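Local coordinates for protein 1-deoxy-D-xylulose 5-phosphate reductoisomerase (Zymomonas mobilis, PDB 1R0K) that catalyses the NADPH-dependent rearrangement and reduction of 1-deoxy-D-xylulose 5-phosphate to 2-C-methyl-D-erythritol 4-phosphate, an early step of isoprenoid biosynthesis that requires a divalent metal ion, at residues N124-V129 with I223-L228; S130-M135 with P362-V368; G117-A123 with T144-D150; T110-I114 with M135-V139; R170-S176 with K235-H241. All blocks are in the same frame, centred on the assembly; numbering follows the deposited sequence.

Contact 1: N124-V129 with I223-L228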
# COMPACT_ATOMS: atom_id res chain seq x y z
N ASN B 124 19.24 13.36 -5.17
CA ASN B 124 19.80 14.61 -4.66
C ASN B 124 18.74 15.36 -3.85
O ASN B 124 17.66 15.64 -4.35
CB ASN B 124 20.29 15.49 -5.82
CG ASN B 124 20.72 16.88 -5.37
OD1 ASN B 124 19.90 17.80 -5.28
ND2 ASN B 124 22.00 17.04 -5.08
N LYS B 125 19.06 15.68 -2.60
CA LYS B 125 18.11 16.35 -1.71
C LYS B 125 18.00 17.87 -1.87
O LYS B 125 16.92 18.44 -1.72
CB LYS B 125 18.45 16.03 -0.25
CG LYS B 125 18.42 14.54 0.07
CD LYS B 125 18.84 14.28 1.51
CE LYS B 125 18.74 12.80 1.86
NZ LYS B 125 19.69 11.98 1.06
N GLU B 126 19.11 18.54 -2.17
CA GLU B 126 19.09 19.99 -2.33
C GLU B 126 18.12 20.42 -3.43
O GLU B 126 17.52 21.50 -3.35
CB GLU B 126 20.49 20.52 -2.66
CG GLU B 126 21.48 20.53 -1.50
CD GLU B 126 21.88 19.13 -1.04
OE1 GLU B 126 21.79 18.18 -1.85
OE2 GLU B 126 22.31 19.00 0.13
N SER B 127 17.96 19.57 -4.44
CA SER B 127 17.07 19.87 -5.55
C SER B 127 15.68 20.28 -5.08
O SER B 127 15.12 21.25 -5.60
CB SER B 127 16.96 18.66 -6.48
OG SER B 127 18.19 18.42 -7.14
N LEU B 128 15.12 19.57 -4.11
CA LEU B 128 13.78 19.91 -3.63
C LEU B 128 13.77 20.67 -2.32
O LEU B 128 12.85 21.43 -2.03
CB LEU B 128 12.93 18.64 -3.51
CG LEU B 128 12.79 17.89 -4.84
CD1 LEU B 128 11.87 16.69 -4.65
CD2 LEU B 128 12.23 18.82 -5.91
N VAL B 129 14.81 20.49 -1.51
CA VAL B 129 14.89 21.19 -0.25
C VAL B 129 15.21 22.66 -0.48
O VAL B 129 14.55 23.55 0.04
CB VAL B 129 15.99 20.60 0.66
CG1 VAL B 129 16.21 21.50 1.88
CG2 VAL B 129 15.60 19.20 1.10
N ILE B 223 9.88 18.75 3.66
CA ILE B 223 9.96 19.81 2.67
C ILE B 223 9.97 19.21 1.28
O ILE B 223 9.21 19.63 0.41
CB ILE B 223 11.21 20.68 2.89
CG1 ILE B 223 11.07 21.45 4.20
CG2 ILE B 223 11.40 21.64 1.72
CD1 ILE B 223 12.30 22.25 4.59
N GLU B 224 10.80 18.19 1.08
CA GLU B 224 10.88 17.52 -0.21
C GLU B 224 9.54 16.92 -0.60
O GLU B 224 9.12 17.03 -1.75
CB GLU B 224 11.91 16.40 -0.17
CG GLU B 224 13.33 16.84 0.06
CD GLU B 224 14.27 15.65 0.15
OE1 GLU B 224 14.41 15.08 1.25
OE2 GLU B 224 14.86 15.28 -0.90
N ALA B 225 8.88 16.27 0.36
CA ALA B 225 7.59 15.64 0.12
C ALA B 225 6.56 16.67 -0.31
O ALA B 225 5.72 16.42 -1.18
CB ALA B 225 7.12 14.92 1.37
N PHE B 226 6.61 17.84 0.32
CA PHE B 226 5.67 18.90 0.01
C PHE B 226 5.74 19.29 -1.47
O PHE B 226 4.71 19.50 -2.11
CB PHE B 226 5.96 20.12 0.89
CG PHE B 226 5.11 21.32 0.57
CD1 PHE B 226 3.75 21.33 0.87
CD2 PHE B 226 5.65 22.43 -0.08
CE1 PHE B 226 2.95 22.42 0.54
CE2 PHE B 226 4.86 23.52 -0.41
CZ PHE B 226 3.51 23.51 -0.10
N HIS B 227 6.95 19.39 -2.02
CA HIS B 227 7.11 19.77 -3.42
C HIS B 227 6.81 18.61 -4.35
O HIS B 227 6.25 18.80 -5.42
CB HIS B 227 8.52 20.28 -3.68
CG HIS B 227 8.75 21.68 -3.18
ND1 HIS B 227 9.46 21.95 -2.03
CD2 HIS B 227 8.34 22.87 -3.67
CE1 HIS B 227 9.47 23.26 -1.83
NE2 HIS B 227 8.80 23.84 -2.81
N LEU B 228 7.17 17.40 -3.95
CA LEU B 228 6.92 16.22 -4.77
C LEU B 228 5.45 15.90 -4.97
O LEU B 228 5.02 15.57 -6.08
CB LEU B 228 7.57 14.99 -4.15
CG LEU B 228 9.08 14.80 -4.28
CD1 LEU B 228 9.54 13.72 -3.31
CD2 LEU B 228 9.42 14.43 -5.72
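L128 and E224 mark the closest approach of the two backbones, their CA atoms 5.1 Å apart, where the short helix 126-129 meets the longer helix 216-229. The turn leading into the short helix is held by N124, whose OD1 takes the backbone N of S127 at 2.8 Å and its OG as well; ND2 is bonded to the carbonyls of I101 and G103, which fixes the amide at both ends.

Across the interface L128 and E224 carry most of the contact. With CG beside its own backbone N (chi1 -59°), L128 lowers CD1 onto CG of L228 at 3.4 Å, tighter than usual for two carbons, and the two leucine side chains meet at about a right angle. E224, extended beyond CG, runs past V129, and its CG lies 3.4 Å from V129 CG2. Its carboxylate then arrives beside the backbone of K125, with OE2 3.5 Å from K125 CA. The charged ends do not meet: K125 NZ stays 6.1 Å from E224 OE1 and leans instead toward D150 in a long, weak ion pair. Farther along, I223 CG2 rests near L128 O and V129 CA.

The contact joins the nucleotide-binding domain to the catalytic domain beside the probable active site of this reductoisomerase. N124 and E126 are predicted NADPH contacts and K125 a predicted substrate contact, whereas helix 216-229 carries E221, a predicted manganese ligand, one turn before E224.

Contact 2: S130-M135 with P362-V368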
# COMPACT_ATOMS: atom_id res chain seq x y z
N SER B 130 16.24 22.91 -1.29
CA SER B 130 16.66 24.28 -1.55
C SER B 130 16.09 24.91 -2.81
O SER B 130 15.84 26.12 -2.84
CB SER B 130 18.19 24.32 -1.60
OG SER B 130 18.74 23.77 -0.40
N ALA B 131 15.87 24.11 -3.85
CA ALA B 131 15.34 24.63 -5.11
C ALA B 131 14.07 23.92 -5.56
O ALA B 131 13.82 23.80 -6.77
CB ALA B 131 16.41 24.53 -6.19
N GLY B 132 13.26 23.47 -4.61
CA GLY B 132 12.03 22.77 -4.93
C GLY B 132 11.11 23.44 -5.95
O GLY B 132 10.67 22.80 -6.91
N GLY B 133 10.82 24.72 -5.73
CA GLY B 133 9.95 25.45 -6.64
C GLY B 133 10.45 25.45 -8.07
O GLY B 133 9.70 25.16 -9.00
N LEU B 134 11.72 25.78 -8.25
CA LEU B 134 12.34 25.82 -9.56
C LEU B 134 12.36 24.46 -10.24
O LEU B 134 12.07 24.34 -11.43
CB LEU B 134 13.77 26.34 -9.45
CG LEU B 134 13.93 27.76 -8.90
CD1 LEU B 134 15.41 28.08 -8.75
CD2 LEU B 134 13.25 28.75 -9.83
N MET B 135 12.72 23.43 -9.48
CA MET B 135 12.78 22.08 -10.01
C MET B 135 11.41 21.58 -10.46
O MET B 135 11.27 21.05 -11.56
CB MET B 135 13.36 21.12 -8.96
CG MET B 135 14.82 21.39 -8.63
SD MET B 135 15.94 21.05 -10.02
CE MET B 135 17.54 21.48 -9.29
N PRO B 362 13.94 32.46 -4.71
CA PRO B 362 14.89 32.21 -5.80
C PRO B 362 14.16 32.15 -7.14
O PRO B 362 13.06 31.61 -7.22
CB PRO B 362 15.49 30.85 -5.44
CG PRO B 362 15.32 30.77 -3.96
CD PRO B 362 13.95 31.35 -3.75
N SER B 363 14.76 32.70 -8.19
CA SER B 363 14.13 32.66 -9.51
C SER B 363 14.98 31.82 -10.46
O SER B 363 14.56 31.51 -11.58
CB SER B 363 13.96 34.07 -10.08
OG SER B 363 15.21 34.63 -10.43
N SER B 364 16.18 31.44 -10.01
CA SER B 364 17.10 30.63 -10.80
C SER B 364 18.05 29.91 -9.85
O SER B 364 18.11 30.25 -8.66
CB SER B 364 17.93 31.52 -11.73
OG SER B 364 18.86 32.28 -10.98
N LEU B 365 18.79 28.93 -10.35
CA LEU B 365 19.73 28.21 -9.51
C LEU B 365 20.79 29.18 -9.00
O LEU B 365 21.32 29.02 -7.89
CB LEU B 365 20.40 27.06 -10.27
CG LEU B 365 19.56 25.81 -10.53
CD1 LEU B 365 20.41 24.75 -11.22
CD2 LEU B 365 19.02 25.27 -9.20
N GLU B 366 21.10 30.20 -9.80
CA GLU B 366 22.09 31.18 -9.39
C GLU B 366 21.67 31.86 -8.09
O GLU B 366 22.50 32.13 -7.22
CB GLU B 366 22.30 32.23 -10.50
CG GLU B 366 22.96 31.67 -11.75
CD GLU B 366 22.25 30.45 -12.32
OE1 GLU B 366 21.06 30.55 -12.71
OE2 GLU B 366 22.89 29.37 -12.38
N ASP B 367 20.37 32.13 -7.95
CA ASP B 367 19.85 32.75 -6.72
C ASP B 367 19.98 31.77 -5.55
O ASP B 367 20.31 32.16 -4.43
CB ASP B 367 18.38 33.15 -6.87
CG ASP B 367 18.17 34.29 -7.85
OD1 ASP B 367 19.11 35.07 -8.08
OD2 ASP B 367 17.05 34.41 -8.39
N VAL B 368 19.70 30.49 -5.81
CA VAL B 368 19.79 29.48 -4.77
C VAL B 368 21.22 29.42 -4.21
O VAL B 368 21.41 29.44 -3.00
CB VAL B 368 19.39 28.09 -5.32
CG1 VAL B 368 19.58 27.02 -4.25
CG2 VAL B 368 17.93 28.13 -5.77
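L134 meets the turn at S363 and S364 because its CG lies anti to its own carbonyl carbon (chi1 -61°), which sends both methyls toward segment 362-368. M135 bends at chi2 (-66°) and carries its terminal methyl to L365. From the other side, V368 turns CG2 to face L134 and A131.

The two branches of L134 divide the work. CD1 lies 3.4 Å from the carbonyl carbon of S364, and CD2 sits 3.5 Å from the carbonyl oxygen of S363, so the leucine straddles successive peptide groups; its CD1 also touches V368 CG2 and P362 CB. Beside it, V368 CG2 packs 3.9 Å from the CB of A131, while V368 CG1 touches S130 CB. M135 CE reaches L365 CD2 at 4.1 Å, the two side chains crossing at about a right angle.

Several polar side chains of segment 362-368 are bonded within the segment. D367 OD2 accepts from S363 N at 2.9 Å through its anti lone pair, and from S363 OG at 2.8 Å, which ties the turn to the first turn of helix 365-385. S364 is the N-cap, although its side-chain bond from D367 N is weak. E366 has an outside partner, forming a salt bridge to K108 on helix 107-115.

Between the start of helix 365-385 and helix 132-142, then, aliphatic groups pack on one another and on the backbone of S363 and S364, without hydrogen bonds between the segments; adhesion probably rests on shape fit and burial of apolar surface.

Contact 3: G117-A123 with T144-D150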
# COMPACT_ATOMS: atom_id res chain seq x y z
N GLY B 117 13.48 16.58 -20.27
CA GLY B 117 12.14 16.03 -20.32
C GLY B 117 11.90 14.53 -20.30
O GLY B 117 10.77 14.11 -20.53
N LYS B 118 12.92 13.72 -20.04
CA LYS B 118 12.70 12.28 -20.01
C LYS B 118 12.41 11.82 -18.59
O LYS B 118 11.61 12.44 -17.89
CB LYS B 118 13.91 11.55 -20.60
CG LYS B 118 14.23 11.96 -22.02
CD LYS B 118 12.98 11.88 -22.88
CE LYS B 118 13.20 12.52 -24.24
NZ LYS B 118 11.95 12.47 -25.07
N THR B 119 13.06 10.74 -18.15
CA THR B 119 12.82 10.24 -16.80
C THR B 119 14.02 10.51 -15.89
O THR B 119 15.16 10.22 -16.24
CB THR B 119 12.50 8.73 -16.80
OG1 THR B 119 11.34 8.49 -17.61
CG2 THR B 119 12.21 8.23 -15.39
N VAL B 120 13.73 11.08 -14.73
CA VAL B 120 14.77 11.39 -13.76
C VAL B 120 14.45 10.78 -12.40
O VAL B 120 13.42 11.11 -11.79
CB VAL B 120 14.93 12.91 -13.57
CG1 VAL B 120 16.05 13.21 -12.58
CG2 VAL B 120 15.22 13.57 -14.92
N ALA B 121 15.30 9.87 -11.95
CA ALA B 121 15.13 9.26 -10.63
C ALA B 121 15.92 10.21 -9.73
O ALA B 121 17.14 10.32 -9.85
CB ALA B 121 15.74 7.84 -10.61
N LEU B 122 15.22 10.90 -8.84
CA LEU B 122 15.85 11.90 -7.98
C LEU B 122 16.26 11.46 -6.58
O LEU B 122 15.43 11.08 -5.77
CB LEU B 122 14.93 13.12 -7.86
CG LEU B 122 15.42 14.29 -7.00
CD1 LEU B 122 16.72 14.83 -7.55
CD2 LEU B 122 14.36 15.39 -6.97
N ALA B 123 17.57 11.54 -6.33
CA ALA B 123 18.14 11.18 -5.03
C ALA B 123 18.71 12.44 -4.37
O ALA B 123 18.67 12.57 -3.14
CB ALA B 123 19.23 10.13 -5.21
N THR B 144 8.69 16.29 -17.73
CA THR B 144 9.62 15.33 -17.15
C THR B 144 8.92 14.34 -16.22
O THR B 144 7.98 14.69 -15.51
CB THR B 144 10.70 16.05 -16.33
OG1 THR B 144 11.27 17.10 -17.12
CG2 THR B 144 11.80 15.08 -15.91
N THR B 145 9.39 13.10 -16.23
CA THR B 145 8.85 12.09 -15.34
C THR B 145 9.81 12.09 -14.16
O THR B 145 10.95 11.62 -14.28
CB THR B 145 8.83 10.70 -15.97
OG1 THR B 145 7.95 10.69 -17.09
CG2 THR B 145 8.37 9.66 -14.95
N LEU B 146 9.37 12.64 -13.03
CA LEU B 146 10.22 12.71 -11.84
C LEU B 146 9.87 11.60 -10.84
O LEU B 146 8.74 11.53 -10.35
CB LEU B 146 10.07 14.08 -11.17
CG LEU B 146 11.03 14.36 -10.03
CD1 LEU B 146 12.43 14.51 -10.58
CD2 LEU B 146 10.59 15.63 -9.29
N LEU B 147 10.84 10.74 -10.53
CA LEU B 147 10.61 9.65 -9.61
C LEU B 147 11.54 9.77 -8.41
O LEU B 147 12.76 9.69 -8.55
CB LEU B 147 10.84 8.31 -10.32
CG LEU B 147 10.05 8.15 -11.63
CD1 LEU B 147 10.57 6.94 -12.41
CD2 LEU B 147 8.56 8.01 -11.31
N PRO B 148 10.97 9.97 -7.20
CA PRO B 148 11.77 10.10 -5.97
C PRO B 148 12.40 8.77 -5.57
O PRO B 148 11.74 7.74 -5.54
CB PRO B 148 10.74 10.59 -4.96
CG PRO B 148 9.47 9.89 -5.41
CD PRO B 148 9.53 10.06 -6.92
N VAL B 149 13.69 8.83 -5.24
CA VAL B 149 14.45 7.63 -4.88
C VAL B 149 14.51 7.27 -3.40
O VAL B 149 14.49 6.09 -3.05
CB VAL B 149 15.90 7.76 -5.41
CG1 VAL B 149 16.76 6.61 -4.90
CG2 VAL B 149 15.88 7.78 -6.93
N ASP B 150 14.59 8.27 -2.53
CA ASP B 150 14.68 8.00 -1.10
C ASP B 150 13.50 7.20 -0.55
O ASP B 150 12.37 7.32 -1.02
CB ASP B 150 14.90 9.31 -0.34
CG ASP B 150 16.25 9.94 -0.65
OD1 ASP B 150 17.15 9.22 -1.15
OD2 ASP B 150 16.44 11.15 -0.39
O HOH W 1 8.73 11.99 -19.60
O HOH W 2 13.73 11.29 -2.80
O HOH W 3 19.45 10.83 -1.22
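V120 gives and takes at the centre of a ladder of five backbone hydrogen bonds: its N reaches T145 O, and its O receives L147 N at 2.9 Å in an almost straight bond (178°). T145 N to K118 O, at 2.8 Å, starts the series, L122 N to L147 O continues it, and V149 N to L122 O ends it, with the last donor standing 37° above the carbonyl plane. Beyond the ladder, one water donates both to A123 O at 2.7 Å and to D150 OD1 at 2.8 Å. At the other end, T144 OG1 is bonded to I114 O.

Side chains alternate between the faces. On one, T119 CG2 lies 3.6 Å from L147 CD1, and A121 CB is 3.7 Å from V149 CG2. On the other, L146 has CG anti to the backbone N (chi1 -172°), which lays CD1 over toward the neighbouring strand, 3.9 Å from L122 CB. V120 CG2 and T144 CG2 touch on this face too.

These parallel strands, joined through helix 132-142, form a beta-alpha-beta crossover of the Rossmann-type sheet, with 145-148 outermost and 96-99 flanking 119-122. Both strands finish at the same C-terminal end of the sheet, so regular parallel pairing, continued by the V149 N to L122 O bond and the water bridging A123 O and D150 OD1, fixes where D150, a predicted manganese ligand, leaves the strand close to K125.

Contact 4: T110-I114 with M135-V139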
# COMPACT_ATOMS: atom_id res chain seq x y z
N THR B 110 21.41 18.09 -12.23
CA THR B 110 20.07 17.58 -11.96
C THR B 110 19.04 18.38 -12.75
O THR B 110 18.18 17.82 -13.42
CB THR B 110 19.75 17.65 -10.45
OG1 THR B 110 20.67 16.82 -9.73
CG2 THR B 110 18.33 17.18 -10.17
N LEU B 111 19.15 19.71 -12.69
CA LEU B 111 18.22 20.55 -13.43
C LEU B 111 18.36 20.31 -14.93
O LEU B 111 17.37 20.23 -15.65
CB LEU B 111 18.47 22.02 -13.13
CG LEU B 111 17.58 23.00 -13.91
CD1 LEU B 111 16.12 22.58 -13.79
CD2 LEU B 111 17.78 24.41 -13.37
N ALA B 112 19.60 20.19 -15.39
CA ALA B 112 19.85 19.95 -16.81
C ALA B 112 19.14 18.67 -17.27
O ALA B 112 18.47 18.67 -18.30
CB ALA B 112 21.35 19.84 -17.08
N ALA B 113 19.29 17.60 -16.50
CA ALA B 113 18.65 16.32 -16.82
C ALA B 113 17.13 16.49 -16.84
O ALA B 113 16.45 16.00 -17.74
CB ALA B 113 19.04 15.27 -15.79
N ILE B 114 16.59 17.17 -15.83
CA ILE B 114 15.15 17.39 -15.78
C ILE B 114 14.66 18.13 -17.02
O ILE B 114 13.63 17.78 -17.59
CB ILE B 114 14.76 18.18 -14.51
CG1 ILE B 114 14.90 17.28 -13.28
CG2 ILE B 114 13.34 18.71 -14.64
CD1 ILE B 114 14.65 17.98 -11.97
N MET B 135 12.72 23.43 -9.48
CA MET B 135 12.78 22.08 -10.01
C MET B 135 11.41 21.58 -10.46
O MET B 135 11.27 21.05 -11.56
CB MET B 135 13.36 21.12 -8.96
CG MET B 135 14.82 21.39 -8.63
SD MET B 135 15.94 21.05 -10.02
CE MET B 135 17.54 21.48 -9.29
N ILE B 136 10.40 21.75 -9.62
CA ILE B 136 9.06 21.32 -9.98
C ILE B 136 8.56 22.12 -11.18
O ILE B 136 7.83 21.60 -12.02
CB ILE B 136 8.08 21.47 -8.80
CG1 ILE B 136 8.55 20.58 -7.63
CG2 ILE B 136 6.67 21.07 -9.23
CD1 ILE B 136 8.73 19.12 -8.00
N ASP B 137 8.96 23.39 -11.26
CA ASP B 137 8.55 24.22 -12.40
C ASP B 137 9.19 23.66 -13.67
O ASP B 137 8.56 23.61 -14.73
CB ASP B 137 8.99 25.67 -12.20
CG ASP B 137 8.09 26.44 -11.26
OD1 ASP B 137 6.95 25.99 -11.03
OD2 ASP B 137 8.51 27.50 -10.77
N ALA B 138 10.45 23.25 -13.58
CA ALA B 138 11.16 22.70 -14.73
C ALA B 138 10.47 21.41 -15.19
O ALA B 138 10.32 21.18 -16.38
CB ALA B 138 12.62 22.41 -14.37
N VAL B 139 10.05 20.60 -14.23
CA VAL B 139 9.37 19.34 -14.53
C VAL B 139 8.08 19.61 -15.31
O VAL B 139 7.82 18.98 -16.34
CB VAL B 139 9.05 18.56 -13.22
CG1 VAL B 139 8.07 17.44 -13.48
CG2 VAL B 139 10.34 18.00 -12.63
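L111 and I114 pack against M135, A138 and V139 in an apolar helix-to-helix contact on one face of the Rossmann-type sheet. Helix 107-115 leads into strand 119-122, and helix 132-142 into strand 145-148, so two neighbouring strands are each preceded by a helix lying on the same side. The axes of the two segments run 20° apart and approach to 9.7 Å, a separation bridged by side chains.

The sulfur of M135 inserts between the helices. Its SD lies 3.9 Å from I114 CD1, the two side chains meeting at about a right angle, and its CE reaches L111 CB at 4.0 Å. A138, with no more than a methyl, is flanked by both partners. L111 carries CG anti to its backbone N (chi1 177°), which extends CD1 across to A138 CB at 3.6 Å; I114 brings CG2 to the same methyl at 3.8 Å. The methyl of A138 thus fits between L111 and I114, and M135 lies across both; the side-chain contacts are all between carbon and sulfur atoms.

The surroundings close the pair in. L365 of helix 365-385 packs on L111, and S127 of helix 126-129 lies against T110, whose hydroxyl is bonded to the carbonyl of G106, just before its helix. Toward the sheet, I114 meets V120. At the C-terminal end of the pair, where CA atoms of I114 and V139 are 6.2 Å apart, CG2 of I114 touches CG2 of V139 at 3.7 Å.

Contact 5: R170-S176 with K235-H241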
# COMPACT_ATOMS: atom_id res chain seq x y z
N ARG B 170 -4.51 12.36 3.97
CA ARG B 170 -3.27 12.65 4.68
C ARG B 170 -2.12 11.78 4.19
O ARG B 170 -2.33 10.67 3.71
CB ARG B 170 -3.44 12.47 6.19
CG ARG B 170 -3.80 11.05 6.62
CD ARG B 170 -3.59 10.81 8.13
NE ARG B 170 -4.21 9.55 8.53
CZ ARG B 170 -4.01 8.91 9.68
NH1 ARG B 170 -3.19 9.40 10.60
NH2 ARG B 170 -4.65 7.78 9.90
N ILE B 171 -0.91 12.31 4.30
CA ILE B 171 0.30 11.58 3.94
C ILE B 171 1.06 11.44 5.25
O ILE B 171 1.33 12.43 5.94
CB ILE B 171 1.17 12.34 2.92
CG1 ILE B 171 0.51 12.29 1.53
CG2 ILE B 171 2.58 11.74 2.87
CD1 ILE B 171 1.33 12.94 0.43
N ILE B 172 1.38 10.20 5.61
CA ILE B 172 2.09 9.93 6.85
C ILE B 172 3.54 9.59 6.55
O ILE B 172 3.83 8.57 5.94
CB ILE B 172 1.46 8.75 7.59
CG1 ILE B 172 -0.04 8.99 7.78
CG2 ILE B 172 2.14 8.56 8.94
CD1 ILE B 172 -0.78 7.78 8.31
N ILE B 173 4.45 10.46 6.97
CA ILE B 173 5.86 10.21 6.78
C ILE B 173 6.32 9.51 8.05
O ILE B 173 6.29 10.08 9.13
CB ILE B 173 6.65 11.52 6.61
CG1 ILE B 173 6.09 12.33 5.45
CG2 ILE B 173 8.12 11.20 6.37
CD1 ILE B 173 6.77 13.67 5.26
N THR B 174 6.71 8.25 7.91
CA THR B 174 7.18 7.50 9.07
C THR B 174 8.59 7.95 9.41
O THR B 174 9.34 8.38 8.52
CB THR B 174 7.14 5.99 8.82
OG1 THR B 174 7.76 5.70 7.56
CG2 THR B 174 5.70 5.50 8.81
N ALA B 175 8.95 7.87 10.68
CA ALA B 175 10.26 8.29 11.15
C ALA B 175 10.74 7.35 12.24
O ALA B 175 9.98 7.02 13.14
CB ALA B 175 10.18 9.72 11.70
N SER B 176 12.00 6.93 12.15
CA SER B 176 12.57 6.04 13.16
C SER B 176 12.59 6.77 14.49
O SER B 176 12.45 6.16 15.54
CB SER B 176 14.00 5.64 12.79
OG SER B 176 14.86 6.77 12.88
N LYS B 235 -1.96 18.46 5.46
CA LYS B 235 -2.30 17.06 5.21
C LYS B 235 -1.13 16.13 5.50
O LYS B 235 -1.24 14.92 5.31
CB LYS B 235 -2.77 16.86 3.77
CG LYS B 235 -4.10 17.54 3.46
CD LYS B 235 -4.72 16.96 2.20
CE LYS B 235 -6.13 17.50 1.97
NZ LYS B 235 -6.77 16.87 0.78
N PHE B 236 -0.02 16.69 5.96
CA PHE B 236 1.15 15.89 6.29
C PHE B 236 1.22 15.58 7.77
O PHE B 236 0.88 16.42 8.61
CB PHE B 236 2.44 16.59 5.88
CG PHE B 236 2.71 16.55 4.41
CD1 PHE B 236 2.15 17.51 3.56
CD2 PHE B 236 3.50 15.55 3.86
CE1 PHE B 236 2.38 17.46 2.19
CE2 PHE B 236 3.73 15.50 2.49
CZ PHE B 236 3.17 16.45 1.65
N GLU B 237 1.66 14.37 8.08
CA GLU B 237 1.81 13.92 9.45
C GLU B 237 3.11 13.15 9.55
O GLU B 237 3.47 12.41 8.64
CB GLU B 237 0.67 12.99 9.85
CG GLU B 237 -0.60 13.68 10.28
CD GLU B 237 -1.71 12.69 10.55
OE1 GLU B 237 -1.40 11.54 10.93
OE2 GLU B 237 -2.89 13.07 10.40
N ILE B 238 3.82 13.33 10.66
CA ILE B 238 5.04 12.58 10.88
C ILE B 238 4.67 11.58 11.96
O ILE B 238 4.07 11.95 12.97
CB ILE B 238 6.19 13.49 11.36
CG1 ILE B 238 6.54 14.50 10.26
CG2 ILE B 238 7.42 12.64 11.72
CD1 ILE B 238 7.59 15.51 10.68
N LEU B 239 4.99 10.31 11.72
CA LEU B 239 4.67 9.27 12.69
C LEU B 239 5.95 8.52 13.05
O LEU B 239 6.61 7.96 12.18
CB LEU B 239 3.64 8.29 12.09
CG LEU B 239 3.27 7.05 12.92
CD1 LEU B 239 2.56 7.45 14.20
CD2 LEU B 239 2.38 6.13 12.09
N VAL B 240 6.30 8.53 14.34
CA VAL B 240 7.49 7.83 14.78
C VAL B 240 7.19 6.34 14.80
O VAL B 240 6.20 5.89 15.38
CB VAL B 240 7.95 8.31 16.18
CG1 VAL B 240 9.11 7.46 16.67
CG2 VAL B 240 8.36 9.79 16.11
N HIS B 241 8.05 5.58 14.14
CA HIS B 241 7.92 4.13 14.00
C HIS B 241 9.36 3.61 14.03
O HIS B 241 10.04 3.55 13.01
CB HIS B 241 7.22 3.86 12.65
CG HIS B 241 7.29 2.45 12.18
ND1 HIS B 241 6.98 1.37 12.98
CD2 HIS B 241 7.63 1.93 10.98
CE1 HIS B 241 7.12 0.25 12.29
NE2 HIS B 241 7.52 0.57 11.07
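I172 and L239 mark the tight part of this parallel strand pair: I172 CG2 lies 3.5 Å from L239 CB, closer than usual, with both side chains pointing the same way. The backbones beneath are joined by six hydrogen bonds, from I171 N to K235 O through to H241 N, which meets A175 O at 2.6 Å. On the opposite face, I171 CG2 comes 4.0 Å from F236 CE2, and I173 CD1 touches F236 CD2; A175 CB meets I238 CG2 farther along. This face lies under helix 216-229, whose L222 and A225 reach F236.

R170, K235 and E237 make up the more open, partly exposed end, where polar groups replace apolar packing. R170 takes the crowded position for CG (chi1 62°) and then runs extended, which sends its guanidinium along the strand face to E237. NH1 and E237 OE1 form a salt bridge at 2.8 Å; OE1 lies near the guanidinium plane, met on its syn side, while the carboxylate plane is turned 55° from it. I172 CD1 covers one guanidinium face, 3.6 Å above it. Three partners hold the group: NE also pairs with E251, and NH2 bonds to L287 O of the second subunit, so its rotation is well constrained. F289 of that subunit packs on I172 and L239.

Together these strands are the parallel pair of the mixed four-stranded sheet in the catalytic domain. One face serves the dimer interface, and segment 170-176 ends at S176, a predicted substrate contact of the reductoisomerase active site.

How the contacts relate
Contacts 1 to 4 form a connected group whose segments interleave along the chain; contacts 3 and 4 both close before contact 5 opens, and contact 2 spans contact 5. Contacts 3 and 4, centres about 9 Å apart, build one side of the nucleotide-binding sheet. Contact 2 shares M135 and helix 132-142 with contact 4 and brings in the C-terminal helix 365-385. Contact 1 lies with its centre about 11 to 12 Å from those of contacts 2, 3 and 4. Contact 5 is about 27 Å from contacts 2 and 4, centre to centre, but meets contact 1 through A225 and F236. Helix 216-229 packs on both helix 126-129 and the four-stranded sheet, joining the two domains beside the probable active site.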